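Local coordinates for bromodomain adjacent to zinc finger domain protein 2B (Homo sapiens, PDB 4QF3) that probably reads histone tails through its zinc-binding PHD finger, as part of a chromatin regulator that also carries a bromodomain, at residues 20-25 with 42-47. Numbering follows the deposited sequence.
Sequences LLLLCD and TIPDGD. With ZN (zinc ion), chain D.
Leu22 brings its two methyls up against ring carbons CG and CD of Pro44: CD2 lies 3.7 Å from CD of Pro44, and CD1 meets the ring more loosely. With CG set beside the backbone N (chi1 -50°), both branches of Leu22 are presented to the proline. Cutting Leu22 back to an alanine is likely to leave CG and CD of Pro44 without their apolar partner and open a gap between strand and loop. Beside this pair, Leu20 and Ile43 cross at about a right angle, and methyl CD2 of Leu20 comes within 3.4 Å of CD1 of Ile43, tighter than usual van der Waals contact. Ile43 achieves this by turning CG1 anti to its carbonyl carbon (chi1 -60°) and extending CD1 beyond it.

At the other end the contact is polar. Asp25 OD2 and Asp47 OD1, two acceptors, stand 3.3 Å apart with carboxylate planes 62° from each other; a water donating to Asp47 OD2 (2.9 Å) and Asp25 OD1 probably eases their repulsion.

Cys24, just before Asp25, points its side chain away from the loop, and its SG binds a zinc ion completed by Cys27, Cys50 and Cys53, one of two sites of this PHD finger. Leu22 also packs on Trp48, and strand 21-23 pairs antiparallel with strand 30-32, while 42-47 lies in the long loop between that second strand and helix 51-57.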
ATOM      1  N   LEU A  20       1.927  -8.498   2.491  1.00 25.43           N
ATOM      2  CA  LEU A  20       0.785  -8.136   1.661  1.00 20.09           C
ATOM      3  C   LEU A  20       0.382  -6.661   1.837  1.00 17.66           C
ATOM      4  O   LEU A  20      -0.527  -6.174   1.138  1.00 18.81           O
ATOM      5  CB  LEU A  20      -0.418  -9.029   1.983  1.00 20.82           C
ATOM      6  CG  LEU A  20      -0.174 -10.540   1.737  1.00 23.84           C
ATOM      7  CD1 LEU A  20      -1.400 -11.321   2.204  1.00 24.74           C
ATOM      8  CD2 LEU A  20       0.180 -10.866   0.293  1.00 26.06           C
ATOM      9  N   LEU A  21       1.037  -5.976   2.762  1.00 18.11           N
ATOM     10  CA  LEU A  21       0.762  -4.582   2.995  1.00 18.77           C
ATOM     11  C   LEU A  21       1.674  -3.765   2.077  1.00 19.81           C
ATOM     12  O   LEU A  21       2.865  -3.507   2.353  1.00 21.28           O
ATOM     13  CB  LEU A  21       0.936  -4.273   4.492  1.00 21.09           C
ATOM     14  CG  LEU A  21       0.765  -2.834   4.918  1.00 26.41           C
ATOM     15  CD1 LEU A  21      -0.624  -2.367   4.590  1.00 26.68           C
ATOM     16  CD2 LEU A  21       1.005  -2.731   6.429  1.00 29.74           C
ATOM     17  N   LEU A  22       1.095  -3.388   0.955  1.00 17.52           N
ATOM     18  CA  LEU A  22       1.817  -2.634  -0.099  1.00 15.64           C
ATOM     19  C   LEU A  22       2.102  -1.184   0.252  1.00 17.06           C
ATOM     20  O   LEU A  22       1.152  -0.445   0.559  1.00 21.98           O
ATOM     21  CB  LEU A  22       1.040  -2.729  -1.423  1.00 15.82           C
ATOM     22  CG  LEU A  22       0.629  -4.123  -1.868  1.00 17.20           C
ATOM     23  CD1 LEU A  22       0.015  -3.954  -3.233  1.00 18.08           C
ATOM     24  CD2 LEU A  22       1.760  -5.156  -1.863  1.00 18.07           C
ATOM     25  N   LEU A  23       3.374  -0.808   0.219  1.00 20.81           N
ATOM     26  CA  LEU A  23       3.800   0.513   0.638  1.00 21.86           C
ATOM     27  C   LEU A  23       4.165   1.267  -0.599  1.00 18.16           C
ATOM     28  O   LEU A  23       5.031   0.822  -1.400  1.00 23.16           O
ATOM     29  CB  LEU A  23       5.004   0.439   1.589  1.00 28.93           C
ATOM     30  CG  LEU A  23       4.918  -0.637   2.674  1.00 55.56           C
ATOM     31  CD1 LEU A  23       6.223  -0.765   3.463  1.00 58.49           C
ATOM     32  CD2 LEU A  23       3.733  -0.342   3.585  1.00 61.62           C
ATOM     33  N   CYS A  24       3.539   2.424  -0.753  1.00 20.13           N
ATOM     34  CA  CYS A  24       3.686   3.240  -1.949  1.00 19.54           C
ATOM     35  C   CYS A  24       5.010   3.997  -1.931  1.00 23.20           C
ATOM     36  O   CYS A  24       5.281   4.720  -0.979  1.00 25.70           O
ATOM     37  CB  CYS A  24       2.550   4.231  -2.154  1.00 20.39           C
ATOM     38  SG  CYS A  24       2.725   5.210  -3.685  1.00 20.58           S
ATOM     39  N   ASP A  25       5.771   3.864  -3.014  1.00 20.11           N
ATOM     40  CA  ASP A  25       7.074   4.548  -3.093  1.00 30.43           C
ATOM     41  C   ASP A  25       6.878   6.035  -3.288  1.00 32.29           C
ATOM     42  O   ASP A  25       7.784   6.831  -2.985  1.00 31.55           O
ATOM     43  CB  ASP A  25       7.889   4.012  -4.256  1.00 25.33           C
ATOM     44  CG  ASP A  25       8.974   3.107  -3.813  1.00 59.97           C
ATOM     45  OD1 ASP A  25      10.100   3.610  -3.621  1.00 72.21           O
ATOM     46  OD2 ASP A  25       8.688   1.913  -3.636  1.00 65.72           O
ATOM     47  N   THR A  42      -1.636 -10.354  -7.454  1.00 22.31           N
ATOM     48  CA  THR A  42      -0.189 -10.541  -7.658  1.00 24.97           C
ATOM     49  C   THR A  42       0.576  -9.697  -6.648  1.00 22.32           C
ATOM     50  O   THR A  42       0.363  -8.470  -6.585  1.00 25.70           O
ATOM     51  CB  THR A  42       0.261 -10.069  -9.068  1.00 32.39           C
ATOM     52  OG1 THR A  42      -0.451 -10.784 -10.089  1.00 36.46           O
ATOM     53  CG2 THR A  42       1.755 -10.280  -9.266  1.00 36.45           C
ATOM     54  N   ILE A  43       1.486 -10.287  -5.886  1.00 25.85           N
ATOM     55  CA  ILE A  43       2.367  -9.498  -5.032  1.00 24.78           C
ATOM     56  C   ILE A  43       3.445  -8.875  -5.922  1.00 25.60           C
ATOM     57  O   ILE A  43       4.170  -9.601  -6.660  1.00 24.73           O
ATOM     58  CB  ILE A  43       2.985 -10.333  -3.901  1.00 30.40           C
ATOM     59  CG1 ILE A  43       1.874 -10.925  -3.003  1.00 37.77           C
ATOM     60  CG2 ILE A  43       3.913  -9.497  -3.041  1.00 29.89           C
ATOM     61  CD1 ILE A  43       2.343 -12.035  -2.085  1.00 40.26           C
ATOM     62  N   PRO A  44       3.547  -7.535  -5.901  1.00 19.17           N
ATOM     63  CA  PRO A  44       4.512  -6.873  -6.717  1.00 20.57           C
ATOM     64  C   PRO A  44       5.934  -7.355  -6.433  1.00 24.14           C
ATOM     65  O   PRO A  44       6.344  -7.473  -5.255  1.00 23.15           O
ATOM     66  CB  PRO A  44       4.356  -5.394  -6.345  1.00 21.18           C
ATOM     67  CG  PRO A  44       2.947  -5.237  -5.871  1.00 23.66           C
ATOM     68  CD  PRO A  44       2.641  -6.559  -5.212  1.00 22.45           C
ATOM     69  N   ASP A  45       6.653  -7.657  -7.510  1.00 22.03           N
ATOM     70  CA  ASP A  45       8.025  -8.143  -7.391  1.00 21.95           C
ATOM     71  C   ASP A  45       9.040  -7.068  -7.063  1.00 25.75           C
ATOM     72  O   ASP A  45      10.147  -7.355  -6.528  1.00 24.17           O
ATOM     73  CB  ASP A  45       8.372  -8.798  -8.738  1.00 23.81           C
ATOM     74  CG  ASP A  45       9.617  -9.574  -8.728  1.00 30.87           C
ATOM     75  OD1 ASP A  45       9.727 -10.513  -7.897  1.00 29.51           O
ATOM     76  OD2 ASP A  45      10.471  -9.278  -9.611  1.00 29.02           O
ATOM     77  N   GLY A  46       8.673  -5.825  -7.378  1.00 24.76           N
ATOM     78  CA  GLY A  46       9.528  -4.662  -7.136  1.00 22.77           C
ATOM     79  C   GLY A  46       8.874  -3.598  -6.289  1.00 18.58           C
ATOM     80  O   GLY A  46       8.300  -3.893  -5.243  1.00 22.34           O
ATOM     81  N   ASP A  47       8.910  -2.364  -6.770  1.00 24.81           N
ATOM     82  CA  ASP A  47       8.307  -1.251  -6.015  1.00 21.36           C
ATOM     83  C   ASP A  47       6.845  -1.162  -6.344  1.00 20.47           C
ATOM     84  O   ASP A  47       6.378  -1.693  -7.358  1.00 20.59           O
ATOM     85  CB  ASP A  47       8.954   0.012  -6.436  1.00 20.81           C
ATOM     86  CG  ASP A  47      10.422   0.024  -6.072  1.00 24.78           C
ATOM     87  OD1 ASP A  47      10.770  -0.287  -4.879  1.00 20.55           O
ATOM     88  OD2 ASP A  47      11.167   0.369  -6.992  1.00 30.48           O
TER
HETATM   89 ZN    ZN D2002       0.946   6.702  -3.436  1.00 21.94          ZN
HETATM   90  O   HOH W   1      12.502   2.471  -5.576  1.00 31.62           O